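Local coordinates for kojibiose phosphorylase (Gut metagenome, PDB 6W0P), which belongs to the glycoside hydrolase family 65 phosphorylases, with an N-terminal beta-sandwich domain, a central catalytic domain and a small C-terminal domain, at residues M215-K220 and I247-T252; F46-S51 and Y124-T129. All blocks are in the same frame, centred on the assembly; numbering follows the deposited sequence.

Interaction 1. Residues M215-K220 and I247-T252; sequences MRTNLK and ITRYVT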
ATOM      1  N   MET A 215      15.485  15.139  40.742  1.00 40.73           N
ATOM      2  CA  MET A 215      16.201  14.182  41.608  1.00 40.85           C
ATOM      3  C   MET A 215      16.881  14.915  42.765  1.00 40.99           C
ATOM      4  O   MET A 215      17.060  16.133  42.706  1.00 40.51           O
ATOM      5  CB  MET A 215      17.237  13.383  40.823  1.00 40.20           C
ATOM      6  CG  MET A 215      18.352  14.207  40.271  1.00 39.93           C
ATOM      7  SD  MET A 215      19.602  13.092  39.626  1.00 39.92           S
ATOM      8  CE  MET A 215      20.651  14.224  38.715  1.00 40.75           C
ATOM      9  N   ARG A 216      17.183  14.146  43.796  1.00 40.97           N
ATOM     10  CA  ARG A 216      18.000  14.543  44.960  1.00 41.32           C
ATOM     11  C   ARG A 216      18.535  13.251  45.572  1.00 40.92           C
ATOM     12  O   ARG A 216      17.994  12.176  45.215  1.00 41.06           O
ATOM     13  CB  ARG A 216      17.154  15.294  45.985  1.00 41.70           C
ATOM     14  CG  ARG A 216      16.202  14.387  46.739  1.00 41.19           C
ATOM     15  CD  ARG A 216      15.213  15.191  47.536  1.00 41.65           C
ATOM     16  NE  ARG A 216      15.756  15.641  48.805  1.00 41.59           N
ATOM     17  CZ  ARG A 216      15.755  16.903  49.218  1.00 42.72           C
ATOM     18  NH1 ARG A 216      15.295  17.869  48.432  1.00 43.62           N
ATOM     19  NH2 ARG A 216      16.256  17.208  50.405  1.00 42.46           N
ATOM     20  N   THR A 217      19.502  13.355  46.483  1.00 39.86           N
ATOM     21  CA  THR A 217      20.305  12.201  46.973  1.00 39.27           C
ATOM     22  C   THR A 217      20.505  12.387  48.479  1.00 39.08           C
ATOM     23  O   THR A 217      20.022  13.402  49.007  1.00 38.01           O
ATOM     24  CB  THR A 217      21.609  12.033  46.171  1.00 39.14           C
ATOM     25  OG1 THR A 217      22.581  12.991  46.594  1.00 39.03           O
ATOM     26  CG2 THR A 217      21.411  12.176  44.676  1.00 38.37           C
ATOM     27  N   ASN A 218      21.134  11.404  49.120  1.00 39.05           N
ATOM     28  CA  ASN A 218      21.502  11.428  50.560  1.00 40.65           C
ATOM     29  C   ASN A 218      22.983  11.841  50.673  1.00 41.36           C
ATOM     30  O   ASN A 218      23.671  11.388  51.570  1.00 43.12           O
ATOM     31  CB  ASN A 218      21.170  10.080  51.230  1.00 39.63           C
ATOM     32  CG  ASN A 218      21.887   8.902  50.592  1.00 39.39           C
ATOM     33  OD1 ASN A 218      22.548   9.069  49.571  1.00 39.60           O
ATOM     34  ND2 ASN A 218      21.766   7.707  51.160  1.00 39.34           N
ATOM     35  N   LEU A 219      23.486  12.670  49.779  1.00 43.31           N
ATOM     36  CA  LEU A 219      24.890  13.130  49.851  1.00 45.06           C
ATOM     37  C   LEU A 219      25.008  14.454  49.095  1.00 45.71           C
ATOM     38  O   LEU A 219      24.596  14.517  47.900  1.00 45.98           O
ATOM     39  CB  LEU A 219      25.800  12.039  49.269  1.00 46.30           C
ATOM     40  CG  LEU A 219      27.308  12.287  49.404  1.00 48.05           C
ATOM     41  CD1 LEU A 219      27.757  12.260  50.859  1.00 48.56           C
ATOM     42  CD2 LEU A 219      28.099  11.262  48.608  1.00 48.88           C
ATOM     43  N   LYS A 220      25.527  15.480  49.774  1.00 47.19           N
ATOM     44  CA  LYS A 220      25.926  16.765  49.137  1.00 47.48           C
ATOM     45  C   LYS A 220      26.886  16.451  47.976  1.00 46.59           C
ATOM     46  O   LYS A 220      27.860  15.712  48.198  1.00 47.25           O
ATOM     47  CB  LYS A 220      26.583  17.713  50.150  1.00 48.61           C
ATOM     48  CG  LYS A 220      26.917  19.097  49.606  1.00 49.10           C
ATOM     49  CD  LYS A 220      25.700  19.941  49.259  1.00 49.31           C
ATOM     50  CE  LYS A 220      26.057  21.143  48.408  1.00 50.21           C
ATOM     51  NZ  LYS A 220      24.904  22.058  48.246  1.00 50.81           N
ATOM     52  N   ILE A 247      25.229   5.606  47.760  1.00 39.57           N
ATOM     53  CA  ILE A 247      24.391   6.821  47.575  1.00 39.45           C
ATOM     54  C   ILE A 247      23.015   6.351  47.084  1.00 39.04           C
ATOM     55  O   ILE A 247      22.965   5.352  46.335  1.00 38.21           O
ATOM     56  CB  ILE A 247      25.089   7.795  46.610  1.00 39.92           C
ATOM     57  CG1 ILE A 247      24.298   9.086  46.411  1.00 40.47           C
ATOM     58  CG2 ILE A 247      25.407   7.139  45.282  1.00 40.04           C
ATOM     59  CD1 ILE A 247      25.083  10.158  45.660  1.00 41.25           C
ATOM     60  N   THR A 248      21.943   7.024  47.508  1.00 38.31           N
ATOM     61  CA  THR A 248      20.563   6.771  47.023  1.00 38.42           C
ATOM     62  C   THR A 248      20.093   7.972  46.208  1.00 38.05           C
ATOM     63  O   THR A 248      20.163   9.092  46.733  1.00 39.94           O
ATOM     64  CB  THR A 248      19.622   6.479  48.190  1.00 38.42           C
ATOM     65  OG1 THR A 248      20.237   5.396  48.879  1.00 37.90           O
ATOM     66  CG2 THR A 248      18.218   6.141  47.744  1.00 39.06           C
ATOM     67  N   ARG A 249      19.670   7.731  44.968  1.00 36.89           N
ATOM     68  CA  ARG A 249      18.988   8.721  44.105  1.00 36.78           C
ATOM     69  C   ARG A 249      17.466   8.524  44.178  1.00 36.06           C
ATOM     70  O   ARG A 249      16.989   7.407  43.846  1.00 34.24           O
ATOM     71  CB  ARG A 249      19.438   8.568  42.654  1.00 36.90           C
ATOM     72  CG  ARG A 249      19.064   9.769  41.806  1.00 37.42           C
ATOM     73  CD  ARG A 249      18.725   9.409  40.383  1.00 37.11           C
ATOM     74  NE  ARG A 249      19.801   8.716  39.685  1.00 37.17           N
ATOM     75  CZ  ARG A 249      20.351   9.116  38.551  1.00 36.56           C
ATOM     76  NH1 ARG A 249      19.974  10.249  37.997  1.00 37.25           N
ATOM     77  NH2 ARG A 249      21.266   8.372  37.950  1.00 36.42           N
ATOM     78  N   TYR A 250      16.752   9.585  44.567  1.00 35.62           N
ATOM     79  CA  TYR A 250      15.277   9.718  44.495  1.00 35.63           C
ATOM     80  C   TYR A 250      14.929  10.506  43.234  1.00 36.47           C
ATOM     81  O   TYR A 250      15.531  11.584  43.006  1.00 37.40           O
ATOM     82  CB  TYR A 250      14.746  10.411  45.747  1.00 35.15           C
ATOM     83  CG  TYR A 250      15.147   9.712  47.020  1.00 35.02           C
ATOM     84  CD1 TYR A 250      16.358   9.991  47.621  1.00 35.17           C
ATOM     85  CD2 TYR A 250      14.341   8.745  47.609  1.00 34.47           C
ATOM     86  CE1 TYR A 250      16.750   9.358  48.791  1.00 35.58           C
ATOM     87  CE2 TYR A 250      14.731   8.083  48.770  1.00 34.17           C
ATOM     88  CZ  TYR A 250      15.941   8.398  49.371  1.00 34.56           C
ATOM     89  OH  TYR A 250      16.375   7.815  50.525  1.00 34.04           O
ATOM     90  N   VAL A 251      14.014   9.971  42.429  1.00 36.63           N
ATOM     91  CA  VAL A 251      13.493  10.639  41.201  1.00 37.35           C
ATOM     92  C   VAL A 251      11.968  10.801  41.319  1.00 37.63           C
ATOM     93  O   VAL A 251      11.325   9.891  41.821  1.00 37.26           O
ATOM     94  CB  VAL A 251      13.894   9.843  39.946  1.00 37.64           C
ATOM     95  CG1 VAL A 251      13.422  10.512  38.663  1.00 37.68           C
ATOM     96  CG2 VAL A 251      15.393   9.603  39.900  1.00 37.75           C
ATOM     97  N   THR A 252      11.441  11.953  40.898  1.00 38.29           N
ATOM     98  CA  THR A 252       9.998  12.217  40.685  1.00 38.86           C
ATOM     99  C   THR A 252       9.824  12.809  39.282  1.00 39.09           C
ATOM    100  O   THR A 252      10.571  13.707  38.930  1.00 39.60           O
ATOM    101  CB  THR A 252       9.408  13.073  41.806  1.00 39.46           C
ATOM    102  OG1 THR A 252       9.484  12.304  43.007  1.00 38.98           O
ATOM    103  CG2 THR A 252       7.975  13.468  41.535  1.00 39.91           C
TER
HETATM  104  O   HOH W   1      22.633   5.058  49.960  1.00 35.32           O
HETATM  105  O   HOH W   2      18.613   7.527  52.608  1.00 57.07           O
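Arg216 and Tyr250 face each other as an antiparallel hydrogen-bonded pair: Arg216 N reaches Tyr250 O at 3.1 Å, and Tyr250 N returns a bond to Arg216 O at 2.9 Å. Arg216 O also lies at the edge of the tyrosine ring. Next to this pair, Met215 and Arg249 project from the same face of the sheet, where the packing is tight. With CG of Met215 held between its backbone N and carbonyl carbon (chi1 65°) and the chain extended beyond, SD comes within 3.3 Å of Arg249 NH1. The guanidinium itself is tied down by Gln155, Lys93 O and His172 O, while Leu173 and Leu233 of the second sheet cover Met215.

Towards Asn218 the pairing gives way. Asn218 N makes only a weak bond to Thr248 O, and the side chain takes over: OD1 accepts Thr248 N at 3.0 Å in a nearly straight bond (173°), although the donor stands above the carbonyl plane. The amide's other end meets solvent. Water 1 links Asn218 ND2 to Thr248 OG1, at 3.0 Å and 2.7 Å respectively, and water 2 joins ND2, weakly, to Tyr250 OH, which also bonds to Phe280 O. Leu219 CB, by contrast, rests 4.1 Å from Ile247 CD1, beside Tyr235 and Leu237. Helix 263-277 partly covers the face that carries Arg216 and Tyr250. An antiparallel strand pair with its other face buried against a second sheet is typical of a beta-sandwich, here the N-terminal domain of a family 65 enzyme.

Interaction 2. Residues F46-S51 and Y124-T129; sequences FDETYS and YQRTFT
The guanidinium of Arg126 lies flat against the Phe46 ring, their planes 12° apart and their centres 3.9 Å apart, with Phe46 over one of its faces and carboxylates at its edge. NH1 sits above the middle of the ring, whereas CZ is displaced from it, making an off-centre cation-pi contact. The other flat groups approach in the guanidinium plane. Glu48 is gripped end-on by two nitrogens: Arg126 NH2 bonds to Glu48 OE1 at 2.6 Å and Arg126 NH1 to Glu48 OE2 at 2.9 Å, each oxygen using its syn lone pair. Arg126 NH2 has a second acceptor in Asp47 OD2, 2.9 Å away, which receives it through the anti lone pair.

Water 3 completes this edge, accepting from Arg126 NE at 2.8 Å and donating to Asp47 OD2 at 2.6 Å. Two carboxylates and a water thus engage all three guanidinium nitrogens and, with the stacked ring, fix the rotation of the group. A bend at chi3 (39°) in the otherwise extended arginine chain turns its end onto Phe46, and Glu48 bends at chi2 (-80°) to meet it from the opposite direction.

The positive charge would be well compensated in this buried setting. Asp47 is shared further: its OD1 forms a salt bridge with Arg143 on the adjacent strand 135-145, which probably helps to offset the second carboxylate. Phe113 of strand 109-118 touches Phe46, Arg126 and Phe128, adding an aromatic flank. A strand arginine stacked on a phenylalanine and held by two consecutive acids forms a buried salt-bridge network, here joining loop 46-51 to strand 123-132 in the N-terminal beta-sandwich domain.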
ATOM      1  N   PHE A  46      21.757  -0.661  31.055  1.00 34.36           N
ATOM      2  CA  PHE A  46      22.863  -0.294  31.968  1.00 35.00           C
ATOM      3  C   PHE A  46      22.777   1.190  32.312  1.00 35.38           C
ATOM      4  O   PHE A  46      22.543   2.019  31.421  1.00 36.02           O
ATOM      5  CB  PHE A  46      24.217  -0.637  31.336  1.00 34.88           C
ATOM      6  CG  PHE A  46      24.503  -2.114  31.246  1.00 33.80           C
ATOM      7  CD1 PHE A  46      23.604  -3.055  31.737  1.00 33.80           C
ATOM      8  CD2 PHE A  46      25.695  -2.566  30.710  1.00 33.38           C
ATOM      9  CE1 PHE A  46      23.888  -4.415  31.685  1.00 33.28           C
ATOM     10  CE2 PHE A  46      25.970  -3.923  30.648  1.00 33.84           C
ATOM     11  CZ  PHE A  46      25.074  -4.845  31.144  1.00 33.44           C
ATOM     12  N   ASP A  47      22.986   1.498  33.589  1.00 36.09           N
ATOM     13  CA  ASP A  47      22.967   2.881  34.129  1.00 36.50           C
ATOM     14  C   ASP A  47      24.174   3.620  33.552  1.00 36.07           C
ATOM     15  O   ASP A  47      23.969   4.648  32.919  1.00 36.95           O
ATOM     16  CB  ASP A  47      22.984   2.847  35.652  1.00 36.70           C
ATOM     17  CG  ASP A  47      22.019   1.808  36.185  1.00 37.42           C
ATOM     18  OD1 ASP A  47      20.890   2.199  36.514  1.00 37.87           O
ATOM     19  OD2 ASP A  47      22.400   0.609  36.234  1.00 37.91           O
ATOM     20  N   GLU A  48      25.365   3.063  33.735  1.00 35.57           N
ATOM     21  CA  GLU A  48      26.651   3.655  33.284  1.00 37.16           C
ATOM     22  C   GLU A  48      26.685   3.656  31.759  1.00 36.89           C
ATOM     23  O   GLU A  48      25.847   2.972  31.162  1.00 36.19           O
ATOM     24  CB  GLU A  48      27.849   2.886  33.855  1.00 37.02           C
ATOM     25  CG  GLU A  48      28.058   1.494  33.258  1.00 36.42           C
ATOM     26  CD  GLU A  48      27.170   0.377  33.795  1.00 35.39           C
ATOM     27  OE1 GLU A  48      26.301   0.670  34.624  1.00 35.77           O
ATOM     28  OE2 GLU A  48      27.342  -0.780  33.372  1.00 34.36           O
ATOM     29  N   THR A  49      27.635   4.380  31.166  1.00 38.10           N
ATOM     30  CA  THR A  49      27.941   4.323  29.707  1.00 38.75           C
ATOM     31  C   THR A  49      28.072   2.857  29.252  1.00 38.43           C
ATOM     32  O   THR A  49      28.777   2.078  29.900  1.00 37.91           O
ATOM     33  CB  THR A  49      29.199   5.143  29.398  1.00 39.71           C
ATOM     34  OG1 THR A  49      28.879   6.505  29.684  1.00 40.25           O
ATOM     35  CG2 THR A  49      29.679   5.003  27.970  1.00 39.46           C
ATOM     36  N   TYR A  50      27.386   2.478  28.178  1.00 38.83           N
ATOM     37  CA  TYR A  50      27.586   1.166  27.510  1.00 39.21           C
ATOM     38  C   TYR A  50      27.637   1.407  26.007  1.00 39.76           C
ATOM     39  O   TYR A  50      26.688   2.003  25.453  1.00 39.85           O
ATOM     40  CB  TYR A  50      26.512   0.141  27.887  1.00 38.11           C
ATOM     41  CG  TYR A  50      26.688  -1.229  27.266  1.00 37.87           C
ATOM     42  CD1 TYR A  50      27.627  -2.130  27.742  1.00 37.85           C
ATOM     43  CD2 TYR A  50      25.896  -1.642  26.208  1.00 37.43           C
ATOM     44  CE1 TYR A  50      27.768  -3.398  27.196  1.00 37.06           C
ATOM     45  CE2 TYR A  50      26.029  -2.900  25.644  1.00 36.64           C
ATOM     46  CZ  TYR A  50      26.965  -3.784  26.137  1.00 36.94           C
ATOM     47  OH  TYR A  50      27.080  -5.030  25.573  1.00 36.97           O
ATOM     48  N   SER A  51      28.741   0.991  25.394  1.00 41.20           N
ATOM     49  CA  SER A  51      29.089   1.301  23.984  1.00 43.44           C
ATOM     50  C   SER A  51      28.843   0.052  23.121  1.00 44.08           C
ATOM     51  O   SER A  51      29.224   0.064  21.949  1.00 43.78           O
ATOM     52  CB  SER A  51      30.507   1.806  23.889  1.00 42.54           C
ATOM     53  OG  SER A  51      31.424   0.769  24.202  1.00 43.29           O
ATOM     54  N   TYR A 124      15.415  -4.513  41.012  1.00 32.19           N
ATOM     55  CA  TYR A 124      16.313  -4.818  39.881  1.00 33.27           C
ATOM     56  C   TYR A 124      17.721  -4.453  40.356  1.00 33.98           C
ATOM     57  O   TYR A 124      17.957  -3.290  40.738  1.00 33.05           O
ATOM     58  CB  TYR A 124      15.853  -4.105  38.608  1.00 34.18           C
ATOM     59  CG  TYR A 124      16.840  -4.272  37.486  1.00 35.58           C
ATOM     60  CD1 TYR A 124      17.167  -5.533  37.032  1.00 36.00           C
ATOM     61  CD2 TYR A 124      17.503  -3.195  36.937  1.00 37.29           C
ATOM     62  CE1 TYR A 124      18.103  -5.723  36.034  1.00 36.95           C
ATOM     63  CE2 TYR A 124      18.461  -3.369  35.949  1.00 38.14           C
ATOM     64  CZ  TYR A 124      18.761  -4.639  35.492  1.00 37.38           C
ATOM     65  OH  TYR A 124      19.711  -4.846  34.534  1.00 37.43           O
ATOM     66  N   GLN A 125      18.608  -5.445  40.377  1.00 35.58           N
ATOM     67  CA  GLN A 125      19.949  -5.355  40.990  1.00 36.73           C
ATOM     68  C   GLN A 125      20.957  -5.897  39.988  1.00 36.14           C
ATOM     69  O   GLN A 125      20.734  -6.986  39.425  1.00 35.26           O
ATOM     70  CB  GLN A 125      19.995  -6.136  42.303  1.00 38.70           C
ATOM     71  CG  GLN A 125      20.922  -5.540  43.341  1.00 40.68           C
ATOM     72  CD  GLN A 125      20.960  -6.361  44.606  1.00 43.87           C
ATOM     73  OE1 GLN A 125      21.398  -7.512  44.599  1.00 46.27           O
ATOM     74  NE2 GLN A 125      20.507  -5.770  45.708  1.00 45.36           N
ATOM     75  N   ARG A 126      22.027  -5.143  39.789  1.00 35.85           N
ATOM     76  CA  ARG A 126      23.166  -5.544  38.939  1.00 36.03           C
ATOM     77  C   ARG A 126      24.418  -5.383  39.791  1.00 36.17           C
ATOM     78  O   ARG A 126      24.600  -4.286  40.355  1.00 36.47           O
ATOM     79  CB  ARG A 126      23.155  -4.726  37.645  1.00 36.09           C
ATOM     80  CG  ARG A 126      23.828  -5.412  36.465  1.00 36.62           C
ATOM     81  CD  ARG A 126      23.564  -4.674  35.165  1.00 36.83           C
ATOM     82  NE  ARG A 126      23.606  -3.227  35.360  1.00 37.04           N
ATOM     83  CZ  ARG A 126      24.595  -2.416  34.972  1.00 37.35           C
ATOM     84  NH1 ARG A 126      25.651  -2.886  34.330  1.00 37.73           N
ATOM     85  NH2 ARG A 126      24.516  -1.120  35.233  1.00 37.91           N
ATOM     86  N   THR A 127      25.201  -6.457  39.912  1.00 35.58           N
ATOM     87  CA  THR A 127      26.477  -6.506  40.670  1.00 36.34           C
ATOM     88  C   THR A 127      27.602  -6.910  39.700  1.00 36.58           C
ATOM     89  O   THR A 127      27.361  -7.734  38.813  1.00 36.03           O
ATOM     90  CB  THR A 127      26.315  -7.444  41.874  1.00 36.96           C
ATOM     91  OG1 THR A 127      25.220  -6.994  42.687  1.00 36.42           O
ATOM     92  CG2 THR A 127      27.568  -7.541  42.713  1.00 37.40           C
ATOM     93  N   PHE A 128      28.785  -6.310  39.814  1.00 36.78           N
ATOM     94  CA  PHE A 128      29.984  -6.737  39.052  1.00 37.24           C
ATOM     95  C   PHE A 128      31.225  -6.145  39.717  1.00 37.99           C
ATOM     96  O   PHE A 128      31.114  -5.160  40.486  1.00 38.64           O
ATOM     97  CB  PHE A 128      29.838  -6.350  37.578  1.00 37.14           C
ATOM     98  CG  PHE A 128      29.488  -4.900  37.378  1.00 37.29           C
ATOM     99  CD1 PHE A 128      30.477  -3.944  37.287  1.00 37.30           C
ATOM    100  CD2 PHE A 128      28.170  -4.489  37.319  1.00 37.09           C
ATOM    101  CE1 PHE A 128      30.154  -2.607  37.142  1.00 38.37           C
ATOM    102  CE2 PHE A 128      27.847  -3.152  37.173  1.00 37.13           C
ATOM    103  CZ  PHE A 128      28.840  -2.209  37.100  1.00 37.80           C
ATOM    104  N   THR A 129      32.382  -6.758  39.475  1.00 38.30           N
ATOM    105  CA  THR A 129      33.672  -6.233  39.979  1.00 38.86           C
ATOM    106  C   THR A 129      34.465  -5.654  38.802  1.00 39.20           C
ATOM    107  O   THR A 129      34.779  -6.390  37.854  1.00 39.69           O
ATOM    108  CB  THR A 129      34.418  -7.273  40.817  1.00 38.73           C
ATOM    109  OG1 THR A 129      33.540  -7.661  41.882  1.00 38.48           O
ATOM    110  CG2 THR A 129      35.715  -6.724  41.371  1.00 38.97           C
TER
HETATM  111  O   HOH W   3      21.382  -1.816  36.407  1.00 36.22           O

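From the N terminus, loop 46-51 comes first, and interaction 2 brings it to strand 123-132, closing a loop of 72 intervening residues that contains strands but no helix. Only later does the chain reach 215-220, where interaction 1 closes a shorter, also helix-free excursion by pairing strand 210-217 with strand 245-256. The two contacts therefore follow in series, neither nesting nor crossing. Both reach the large antiparallel sheet: interaction 1 joins neighbouring strands within it, whereas interaction 2 ties a loop to its face. The contacts do not touch, their centres lying about 18 Å apart, but Gln155 of strand 152-161 bonds to Arg249 and, weakly, to Asp47.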